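Local coordinates for ketosynthase (Streptomyces sp. MSC090213JE08, PDB 6KXD), which forms part of the ketosynthase/chain length factor pair of ishigamide biosynthesis, and probably takes part in building the polyketide chain, at residues S26-P30 / Y31-R35; E126-T129 / D130-Q134; R275-R279 / A280-A284. All coordinates share one frame; numbering follows the deposited sequence.

Contact 1 (S26-P30 / Y31-R35); sequences SAVSP and YGIGR
Ser-29 and Tyr-31 meet through the serine hydroxyl: a chi1 of 78° sets OG between the backbone N and the carbonyl carbon of Ser-29, within reach of the Tyr-31 N-H. There OG accepts that N-H (Ser-29 OG to Tyr-31 N, 3.1 Å), the bond that defines an ST turn. Tyr-31 CB lies 3.4 Å from Ser-29 OG, and with CG anti to its carbonyl carbon (chi1 -72°) the ring runs on to Ala-46 O, bonded by its hydroxyl. Pro-30 and Tyr-31 are the two corner residues. The backbone closes the reversal with a reciprocal pair, Ser-29 N to Gly-32 O at 2.9 Å and Gly-32 N to Ser-29 O at 2.8 Å; in the second the donor stands above the carbonyl plane. One step on, Val-28 and Ile-33 form a non-hydrogen-bonded pair whose CG2 methyls touch loosely at 4.3 Å, both side chains packing on Val-93 of helix 86-99. Past it, Gly-34 N reaches Ala-27 O (2.8 Å) nearly along the C=O axis, just before helix 35-44 begins. One water lies 2.8 Å from Ser-29 OG and within hydrogen-bonding distance of Gly-32 O and Gly-34 O, linking the serine to the returning chain, though it has too few protons for every acceptor in reach. Gly-32 and Gly-34 have backbone angles at which a CB would press on the preceding carbonyl oxygen. The result is a beta hairpin with a two-residue loop on a type I turn, by which strand 20-29 hands the chain to helix 35-44 in this thiolase-like fold.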
ATOM      1  N   SER B  26      12.294  12.389 -12.258  1.00 33.17           N
ATOM      2  CA  SER B  26      13.246  12.826 -11.357  1.00 36.34           C
ATOM      3  C   SER B  26      13.817  11.615 -10.652  1.00 35.32           C
ATOM      4  O   SER B  26      13.180  10.560 -10.612  1.00 38.65           O
ATOM      5  CB  SER B  26      12.648  13.786 -10.376  1.00 43.66           C
ATOM      6  OG  SER B  26      13.700  14.439  -9.678  1.00 52.29           O
ATOM      7  N   ALA B  27      14.995  11.796 -10.101  1.00 36.73           N
ATOM      8  CA  ALA B  27      15.649  10.750  -9.384  1.00 39.16           C
ATOM      9  C   ALA B  27      16.641  11.335  -8.398  1.00 42.36           C
ATOM     10  O   ALA B  27      17.305  12.331  -8.642  1.00 44.08           O
ATOM     11  CB  ALA B  27      16.357   9.802 -10.311  1.00 40.27           C
ATOM     12  N   VAL B  28      16.735  10.652  -7.271  1.00 36.17           N
ATOM     13  CA  VAL B  28      17.762  10.852  -6.341  1.00 38.19           C
ATOM     14  C   VAL B  28      18.300   9.449  -6.153  1.00 38.21           C
ATOM     15  O   VAL B  28      17.540   8.533  -5.875  1.00 36.33           O
ATOM     16  CB  VAL B  28      17.250  11.431  -5.009  1.00 38.79           C
ATOM     17  CG1 VAL B  28      18.376  11.549  -4.002  1.00 42.29           C
ATOM     18  CG2 VAL B  28      16.535  12.760  -5.192  1.00 42.34           C
ATOM     19  N   SER B  29      19.569   9.278  -6.422  1.00 34.75           N
ATOM     20  CA  SER B  29      20.058   7.954  -6.637  1.00 37.21           C
ATOM     21  C   SER B  29      21.527   7.863  -6.248  1.00 42.59           C
ATOM     22  O   SER B  29      22.157   8.864  -5.908  1.00 41.91           O
ATOM     23  CB  SER B  29      19.872   7.607  -8.096  1.00 35.49           C
ATOM     24  OG  SER B  29      20.901   8.227  -8.847  1.00 39.29           O
ATOM     25  N   PRO B  30      22.133   6.655  -6.294  1.00 40.57           N
ATOM     26  CA  PRO B  30      23.559   6.542  -6.008  1.00 41.77           C
ATOM     27  C   PRO B  30      24.449   7.311  -6.998  1.00 42.14           C
ATOM     28  O   PRO B  30      25.597   7.486  -6.685  1.00 42.29           O
ATOM     29  CB  PRO B  30      23.829   5.032  -6.068  1.00 43.25           C
ATOM     30  CG  PRO B  30      22.459   4.428  -5.776  1.00 40.88           C
ATOM     31  CD  PRO B  30      21.485   5.347  -6.468  1.00 42.02           C
ATOM     32  N   TYR B  31      23.871   7.806  -8.107  1.00 39.35           N
ATOM     33  CA  TYR B  31      24.527   8.705  -9.031  1.00 43.52           C
ATOM     34  C   TYR B  31      24.555  10.138  -8.529  1.00 46.71           C
ATOM     35  O   TYR B  31      25.363  10.889  -9.009  1.00 49.21           O
ATOM     36  CB  TYR B  31      23.849   8.688 -10.390  1.00 43.11           C
ATOM     37  CG  TYR B  31      24.113   7.403 -11.125  1.00 44.33           C
ATOM     38  CD1 TYR B  31      25.405   6.903 -11.177  1.00 50.43           C
ATOM     39  CD2 TYR B  31      23.115   6.710 -11.781  1.00 48.33           C
ATOM     40  CE1 TYR B  31      25.693   5.729 -11.842  1.00 50.26           C
ATOM     41  CE2 TYR B  31      23.392   5.534 -12.469  1.00 51.55           C
ATOM     42  CZ  TYR B  31      24.690   5.043 -12.493  1.00 52.29           C
ATOM     43  OH  TYR B  31      25.043   3.882 -13.129  1.00 55.48           O
ATOM     44  N   GLY B  32      23.672  10.485  -7.590  1.00 42.89           N
ATOM     45  CA  GLY B  32      23.640  11.809  -7.054  1.00 43.67           C
ATOM     46  C   GLY B  32      22.233  12.316  -6.925  1.00 44.48           C
ATOM     47  O   GLY B  32      21.264  11.572  -7.033  1.00 41.26           O
ATOM     48  N   ILE B  33      22.107  13.616  -6.688  1.00 46.91           N
ATOM     49  CA  ILE B  33      20.819  14.188  -6.575  1.00 44.65           C
ATOM     50  C   ILE B  33      20.390  14.762  -7.915  1.00 47.56           C
ATOM     51  O   ILE B  33      20.989  15.685  -8.412  1.00 61.19           O
ATOM     52  CB  ILE B  33      20.817  15.266  -5.492  1.00 54.13           C
ATOM     53  CG1 ILE B  33      21.297  14.688  -4.167  1.00 57.56           C
ATOM     54  CG2 ILE B  33      19.430  15.879  -5.417  1.00 57.23           C
ATOM     55  CD1 ILE B  33      21.430  15.690  -3.070  1.00 56.44           C
ATOM     56  N   GLY B  34      19.272  14.283  -8.437  1.00 46.69           N
ATOM     57  CA  GLY B  34      18.665  14.894  -9.534  1.00 45.56           C
ATOM     58  C   GLY B  34      18.718  14.011 -10.738  1.00 45.99           C
ATOM     59  O   GLY B  34      19.582  13.119 -10.805  1.00 44.19           O
ATOM     60  N   ARG B  35      17.764  14.265 -11.639  1.00 49.12           N
ATOM     61  CA  ARG B  35      17.608  13.635 -12.914  1.00 52.12           C
ATOM     62  C   ARG B  35      18.931  13.713 -13.687  1.00 53.95           C
ATOM     63  O   ARG B  35      19.332  12.737 -14.300  1.00 49.48           O
ATOM     64  CB  ARG B  35      16.465  14.316 -13.672  1.00 49.85           C
ATOM     65  CG  ARG B  35      16.457  14.127 -15.178  1.00 60.34           C
ATOM     66  CD  ARG B  35      15.216  14.712 -15.839  1.00 62.03           C
ATOM     67  NE  ARG B  35      14.750  15.924 -15.176  1.00 73.72           N
ATOM     68  CZ  ARG B  35      15.292  17.137 -15.301  1.00 78.69           C
ATOM     69  NH1 ARG B  35      16.171  17.400 -16.258  1.00 81.56           N
ATOM     70  NH2 ARG B  35      14.955  18.082 -14.442  1.00 79.31           N
TER
HETATM   71  O   HOH W   1      19.990  10.801  -9.213  1.00 42.05           O

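Contact 2 (E126-T129 / D130-Q134); sequences ENVT and DFLRQ
Asp-130 against Glu-126 and Thr-129 is a contact within one helix, 125-137, made over a single turn in the N-terminal ketoacyl synthase region. Asp-130 N donates to Glu-126 O (2.9 Å), and the same bonding carries Phe-131, Leu-132 and Arg-133 back to Asn-127, Val-128 and Thr-129. The Asp-130 carboxylate leans back along the helix, its CG beside the backbone N (chi1 -75°), and puts OD2 3.6 Å from Glu-126 CG. The two acid groups are turned 69° against each other, with Glu-126 OE2 and Asp-130 OD2 4.2 Å apart; the salt bridge of OD2 to Arg-148 probably eases their repulsion. A water donates to both Thr-129 OG1 and Asp-130 OD1, each at a short 2.5 Å, and so bridges the two side chains; the threonine hydroxyl also bonds to Leu-125 O. Shortening Asp-130 to an alanine would remove the carboxylate that pairs with Arg-148 and would probably leave the bridging water held by the threonine alone of the two. On another face of the helix, Val-128 CG2 rests against Leu-132 CD1 at 4.2 Å. This apolar side faces the partner chain: Leu-132 packs on Leu-123, and Arg-133 NH1 forms a salt bridge with Glu-126, both of the partner chain. Within its own chain the helix lies against helix 210-219 through Thr-129, and against helix 149-152 through Asn-127 and Phe-131.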
ATOM      1  N   GLU B 126      14.654   1.917   9.308  1.00 38.90           N
ATOM      2  CA  GLU B 126      15.444   2.638  10.298  1.00 39.97           C
ATOM      3  C   GLU B 126      14.513   3.216  11.379  1.00 43.43           C
ATOM      4  O   GLU B 126      14.793   3.106  12.589  1.00 42.76           O
ATOM      5  CB  GLU B 126      16.267   3.752   9.677  1.00 40.90           C
ATOM      6  CG  GLU B 126      17.075   4.538  10.710  1.00 46.23           C
ATOM      7  CD  GLU B 126      17.995   5.577  10.113  1.00 51.19           C
ATOM      8  OE1 GLU B 126      17.746   6.015   8.981  1.00 47.56           O
ATOM      9  OE2 GLU B 126      18.957   5.950  10.790  1.00 58.35           O
ATOM     10  N   ASN B 127      13.391   3.812  10.963  1.00 41.23           N
ATOM     11  CA  ASN B 127      12.482   4.427  11.892  1.00 40.47           C
ATOM     12  C   ASN B 127      11.902   3.362  12.843  1.00 45.66           C
ATOM     13  O   ASN B 127      11.913   3.532  14.093  1.00 41.30           O
ATOM     14  CB  ASN B 127      11.389   5.206  11.157  1.00 41.13           C
ATOM     15  CG  ASN B 127      10.405   5.846  12.087  1.00 42.79           C
ATOM     16  OD1 ASN B 127       9.631   5.146  12.703  1.00 42.35           O
ATOM     17  ND2 ASN B 127      10.421   7.168  12.167  1.00 41.79           N
ATOM     18  N   VAL B 128      11.407   2.261  12.271  1.00 41.99           N
ATOM     19  CA  VAL B 128      10.628   1.329  13.007  1.00 47.01           C
ATOM     20  C   VAL B 128      11.555   0.562  13.965  1.00 39.03           C
ATOM     21  O   VAL B 128      11.132   0.259  15.073  1.00 42.72           O
ATOM     22  CB  VAL B 128       9.836   0.386  12.098  1.00 45.23           C
ATOM     23  CG1 VAL B 128      10.750  -0.530  11.317  1.00 46.26           C
ATOM     24  CG2 VAL B 128       8.830  -0.425  12.900  1.00 51.00           C
ATOM     25  N   THR B 129      12.759   0.260  13.517  1.00 38.87           N
ATOM     26  CA  THR B 129      13.722  -0.495  14.315  1.00 41.26           C
ATOM     27  C   THR B 129      14.310   0.393  15.413  1.00 44.82           C
ATOM     28  O   THR B 129      14.574  -0.064  16.491  1.00 45.80           O
ATOM     29  CB  THR B 129      14.872  -1.116  13.517  1.00 41.24           C
ATOM     30  OG1 THR B 129      15.673  -0.163  12.824  1.00 43.53           O
ATOM     31  CG2 THR B 129      14.364  -2.186  12.573  1.00 43.04           C
ATOM     32  N   ASP B 130      14.490   1.679  15.127  1.00 44.00           N
ATOM     33  CA  ASP B 130      14.919   2.613  16.175  1.00 45.13           C
ATOM     34  C   ASP B 130      13.823   2.709  17.239  1.00 47.40           C
ATOM     35  O   ASP B 130      14.126   2.673  18.423  1.00 46.56           O
ATOM     36  CB  ASP B 130      15.304   3.982  15.621  1.00 45.43           C
ATOM     37  CG  ASP B 130      16.640   4.052  14.912  1.00 49.54           C
ATOM     38  OD1 ASP B 130      17.423   3.064  14.940  1.00 49.63           O
ATOM     39  OD2 ASP B 130      16.878   5.111  14.297  1.00 52.76           O
ATOM     40  N   PHE B 131      12.559   2.835  16.817  1.00 42.85           N
ATOM     41  CA  PHE B 131      11.419   2.919  17.675  1.00 42.55           C
ATOM     42  C   PHE B 131      11.389   1.669  18.558  1.00 50.68           C
ATOM     43  O   PHE B 131      11.259   1.726  19.786  1.00 41.91           O
ATOM     44  CB  PHE B 131      10.142   3.058  16.861  1.00 45.25           C
ATOM     45  CG  PHE B 131       8.840   3.002  17.611  1.00 46.95           C
ATOM     46  CD1 PHE B 131       8.259   1.806  17.990  1.00 50.20           C
ATOM     47  CD2 PHE B 131       8.156   4.172  17.899  1.00 53.89           C
ATOM     48  CE1 PHE B 131       7.047   1.782  18.659  1.00 55.79           C
ATOM     49  CE2 PHE B 131       6.923   4.140  18.531  1.00 50.62           C
ATOM     50  CZ  PHE B 131       6.372   2.954  18.923  1.00 53.02           C
ATOM     51  N   LEU B 132      11.530   0.512  17.923  1.00 45.57           N
ATOM     52  CA  LEU B 132      11.437  -0.720  18.716  1.00 47.07           C
ATOM     53  C   LEU B 132      12.660  -0.876  19.622  1.00 43.64           C
ATOM     54  O   LEU B 132      12.504  -1.349  20.774  1.00 48.97           O
ATOM     55  CB  LEU B 132      11.244  -1.909  17.780  1.00 44.61           C
ATOM     56  CG  LEU B 132       9.846  -1.998  17.178  1.00 42.36           C
ATOM     57  CD1 LEU B 132       9.814  -3.039  16.080  1.00 42.36           C
ATOM     58  CD2 LEU B 132       8.799  -2.325  18.219  1.00 43.99           C
ATOM     59  N   ARG B 133      13.841  -0.498  19.153  1.00 45.97           N
ATOM     60  CA  ARG B 133      15.036  -0.589  20.016  1.00 49.47           C
ATOM     61  C   ARG B 133      14.754   0.257  21.271  1.00 57.20           C
ATOM     62  O   ARG B 133      14.965  -0.207  22.380  1.00 50.63           O
ATOM     63  CB  ARG B 133      16.314  -0.227  19.256  1.00 57.23           C
ATOM     64  CG  ARG B 133      16.777  -1.325  18.304  1.00 65.49           C
ATOM     65  CD  ARG B 133      17.981  -0.961  17.447  1.00 70.28           C
ATOM     66  NE  ARG B 133      19.195  -0.796  18.235  1.00 74.02           N
ATOM     67  CZ  ARG B 133      19.972  -1.789  18.678  1.00 78.83           C
ATOM     68  NH1 ARG B 133      19.659  -3.053  18.455  1.00 72.51           N
ATOM     69  NH2 ARG B 133      21.075  -1.512  19.345  1.00 80.38           N
ATOM     70  N   GLN B 134      14.175   1.453  21.099  1.00 46.13           N
ATOM     71  CA  GLN B 134      13.894   2.319  22.224  1.00 48.61           C
ATOM     72  C   GLN B 134      12.875   1.651  23.153  1.00 52.18           C
ATOM     73  O   GLN B 134      13.042   1.642  24.379  1.00 51.56           O
ATOM     74  CB  GLN B 134      13.426   3.696  21.745  1.00 45.89           C
ATOM     75  CG  GLN B 134      14.531   4.547  21.144  1.00 53.47           C
ATOM     76  CD  GLN B 134      13.958   5.634  20.263  1.00 57.74           C
ATOM     77  OE1 GLN B 134      12.743   5.816  20.171  1.00 51.97           O
ATOM     78  NE2 GLN B 134      14.831   6.333  19.559  1.00 70.16           N
TER
HETATM   79  O   HOH W   2      17.775   1.185  13.284  1.00 52.00           O

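Contact 3 (R275-R279 / A280-A284); sequences RALRR and AGVDA
Leu-277 and Val-282 form the tight part: Leu-277 CD2 presses on Val-282 CG2 at 3.6 Å, the two side chains crossing at about a right angle. With CG beside the backbone N (chi1 -73°), the leucine spreads its two methyls over the departing chain, and the other one, CD1, reaches Ala-284 CB at 3.8 Å. Ala-280 tucks its CB against the helix backbone, 3.2 Å from Ala-276 O, and packs against Leu-253 and Val-370 of the neighbouring strands. Strand 354-360 backs the apolar cluster, with Leu-356 against Leu-277 and Ile-354 against Val-282. The backbone next to this cluster is a Schellman motif closing helix 265-280: Val-282 N gives an almost straight bond to Leu-277 O (3.0 Å, 170° at the hydrogen), and Gly-281 N bonds to Arg-278 O at 2.7 Å, coming from above the carbonyl plane. Gly-281 takes the positive phi (72°) that lets the chain swing off the helix axis, and the leucine-valine pair is the apolar contact that usually accompanies such a cap. The other side is looser. Arg-278 and Arg-279 turn their CB atoms away overall, though Arg-279 CB still touches the start of the departing chain, and Arg-279 NH1 finds a long, weak ion pair with Glu-256 while its side chain also packs on Glu-188 of the partner chain. Exposed Asp-283 barely meets the helix; its OD2 instead accepts the N-H of Gly-285.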
ATOM      1  N   ARG B 275       2.978 -11.500 -22.138  1.00 44.91           N
ATOM      2  CA  ARG B 275       1.700 -10.901 -21.958  1.00 47.17           C
ATOM      3  C   ARG B 275       1.823  -9.379 -22.116  1.00 44.52           C
ATOM      4  O   ARG B 275       1.007  -8.802 -22.786  1.00 44.22           O
ATOM      5  CB  ARG B 275       1.068 -11.235 -20.602  1.00 48.31           C
ATOM      6  CG  ARG B 275      -0.407 -10.869 -20.487  1.00 59.72           C
ATOM      7  CD  ARG B 275      -1.061 -11.458 -19.232  1.00 76.41           C
ATOM      8  NE  ARG B 275      -2.262 -12.259 -19.510  1.00 87.13           N
ATOM      9  CZ  ARG B 275      -2.273 -13.573 -19.786  1.00 89.46           C
ATOM     10  NH1 ARG B 275      -1.148 -14.268 -19.834  1.00 83.12           N
ATOM     11  NH2 ARG B 275      -3.418 -14.195 -20.020  1.00 87.37           N
ATOM     12  N   ALA B 276       2.832  -8.761 -21.497  1.00 40.54           N
ATOM     13  CA  ALA B 276       2.994  -7.312 -21.584  1.00 41.21           C
ATOM     14  C   ALA B 276       3.200  -6.891 -23.053  1.00 42.58           C
ATOM     15  O   ALA B 276       2.652  -5.889 -23.552  1.00 41.82           O
ATOM     16  CB  ALA B 276       4.119  -6.858 -20.705  1.00 43.56           C
ATOM     17  N   LEU B 277       3.997  -7.660 -23.770  1.00 40.03           N
ATOM     18  CA  LEU B 277       4.259  -7.325 -25.169  1.00 41.93           C
ATOM     19  C   LEU B 277       2.992  -7.500 -26.016  1.00 44.09           C
ATOM     20  O   LEU B 277       2.623  -6.596 -26.803  1.00 45.63           O
ATOM     21  CB  LEU B 277       5.412  -8.188 -25.656  1.00 41.13           C
ATOM     22  CG  LEU B 277       6.796  -7.811 -25.131  1.00 40.82           C
ATOM     23  CD1 LEU B 277       7.769  -8.943 -25.401  1.00 41.70           C
ATOM     24  CD2 LEU B 277       7.325  -6.521 -25.749  1.00 39.85           C
ATOM     25  N   ARG B 278       2.299  -8.620 -25.837  1.00 42.91           N
ATOM     26  CA  ARG B 278       1.011  -8.834 -26.525  1.00 49.15           C
ATOM     27  C   ARG B 278       0.084  -7.640 -26.260  1.00 51.63           C
ATOM     28  O   ARG B 278      -0.438  -6.993 -27.202  1.00 48.79           O
ATOM     29  CB  ARG B 278       0.397 -10.171 -26.092  1.00 56.59           C
ATOM     30  CG  ARG B 278      -1.045 -10.371 -26.544  1.00 67.83           C
ATOM     31  CD  ARG B 278      -1.500 -11.822 -26.543  1.00 73.97           C
ATOM     32  NE  ARG B 278      -0.905 -12.610 -25.464  1.00 76.19           N
ATOM     33  CZ  ARG B 278      -1.489 -12.883 -24.298  1.00 80.77           C
ATOM     34  NH1 ARG B 278      -2.677 -12.375 -24.005  1.00 80.76           N
ATOM     35  NH2 ARG B 278      -0.877 -13.669 -23.427  1.00 74.30           N
ATOM     36  N   ARG B 279      -0.092  -7.288 -24.987  1.00 46.57           N
ATOM     37  CA  ARG B 279      -1.061  -6.247 -24.611  1.00 45.63           C
ATOM     38  C   ARG B 279      -0.646  -4.873 -25.146  1.00 45.63           C
ATOM     39  O   ARG B 279      -1.473  -4.034 -25.413  1.00 47.97           O
ATOM     40  CB  ARG B 279      -1.295  -6.251 -23.100  1.00 52.00           C
ATOM     41  CG  ARG B 279      -2.121  -7.447 -22.630  1.00 63.75           C
ATOM     42  CD  ARG B 279      -2.920  -7.182 -21.367  1.00 74.36           C
ATOM     43  NE  ARG B 279      -4.346  -6.957 -21.592  1.00 88.97           N
ATOM     44  CZ  ARG B 279      -5.174  -6.396 -20.707  1.00 93.13           C
ATOM     45  NH1 ARG B 279      -4.696  -5.851 -19.601  1.00 84.09           N
ATOM     46  NH2 ARG B 279      -6.479  -6.386 -20.923  1.00 93.03           N
ATOM     47  N   ALA B 280       0.651  -4.641 -25.286  1.00 46.11           N
ATOM     48  CA  ALA B 280       1.162  -3.444 -25.885  1.00 46.61           C
ATOM     49  C   ALA B 280       0.979  -3.462 -27.413  1.00 49.98           C
ATOM     50  O   ALA B 280       1.158  -2.426 -28.066  1.00 50.33           O
ATOM     51  CB  ALA B 280       2.614  -3.315 -25.523  1.00 43.35           C
ATOM     52  N   GLY B 281       0.709  -4.639 -27.975  1.00 46.18           N
ATOM     53  CA  GLY B 281       0.582  -4.850 -29.427  1.00 47.53           C
ATOM     54  C   GLY B 281       1.927  -4.778 -30.124  1.00 54.46           C
ATOM     55  O   GLY B 281       2.032  -4.317 -31.263  1.00 48.65           O
ATOM     56  N   VAL B 282       2.980  -5.234 -29.453  1.00 42.60           N
ATOM     57  CA  VAL B 282       4.260  -5.216 -30.076  1.00 44.27           C
ATOM     58  C   VAL B 282       4.876  -6.599 -29.991  1.00 44.53           C
ATOM     59  O   VAL B 282       4.539  -7.415 -29.161  1.00 45.34           O
ATOM     60  CB  VAL B 282       5.202  -4.132 -29.526  1.00 51.63           C
ATOM     61  CG1 VAL B 282       4.543  -2.765 -29.594  1.00 50.37           C
ATOM     62  CG2 VAL B 282       5.685  -4.442 -28.127  1.00 47.03           C
ATOM     63  N   ASP B 283       5.768  -6.823 -30.947  1.00 43.89           N
ATOM     64  CA  ASP B 283       6.534  -8.032 -31.063  1.00 43.60           C
ATOM     65  C   ASP B 283       7.798  -7.875 -30.224  1.00 45.29           C
ATOM     66  O   ASP B 283       8.334  -6.767 -30.107  1.00 43.60           O
ATOM     67  CB  ASP B 283       6.863  -8.291 -32.535  1.00 53.27           C
ATOM     68  CG  ASP B 283       7.334  -9.709 -32.762  1.00 62.45           C
ATOM     69  OD1 ASP B 283       6.454 -10.592 -32.871  1.00 66.14           O
ATOM     70  OD2 ASP B 283       8.581  -9.926 -32.747  1.00 71.71           O
ATOM     71  N   ALA B 284       8.331  -8.991 -29.732  1.00 45.05           N
ATOM     72  CA  ALA B 284       9.501  -8.966 -28.881  1.00 43.91           C
ATOM     73  C   ALA B 284      10.706  -8.424 -29.634  1.00 39.13           C
ATOM     74  O   ALA B 284      11.569  -7.799 -29.050  1.00 41.18           O
ATOM     75  CB  ALA B 284       9.758 -10.333 -28.331  1.00 45.51           C
TER

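All three are local contacts between adjoining runs of chain, yet their settings differ. Contact 1 lies nearest the centre of the chain, in a mostly buried hairpin; contacts 2 and 3 sit on opposite sides of that centre, their own centres about 45 Å apart. Contact 2, though far from the centre, is also largely buried, whereas contact 3 is only partly so. Contact 2 stays inside a helix and contact 3 ends one. Chemistry follows place: backbone bonds, glycines and a water make the buried turn; contact 2 combines an acidic pair and a salt bridge within the chain with an apolar face and one arginine salt bridge to the partner chain; contact 3 joins an apolar side facing the strands to an exposed side rich in arginine.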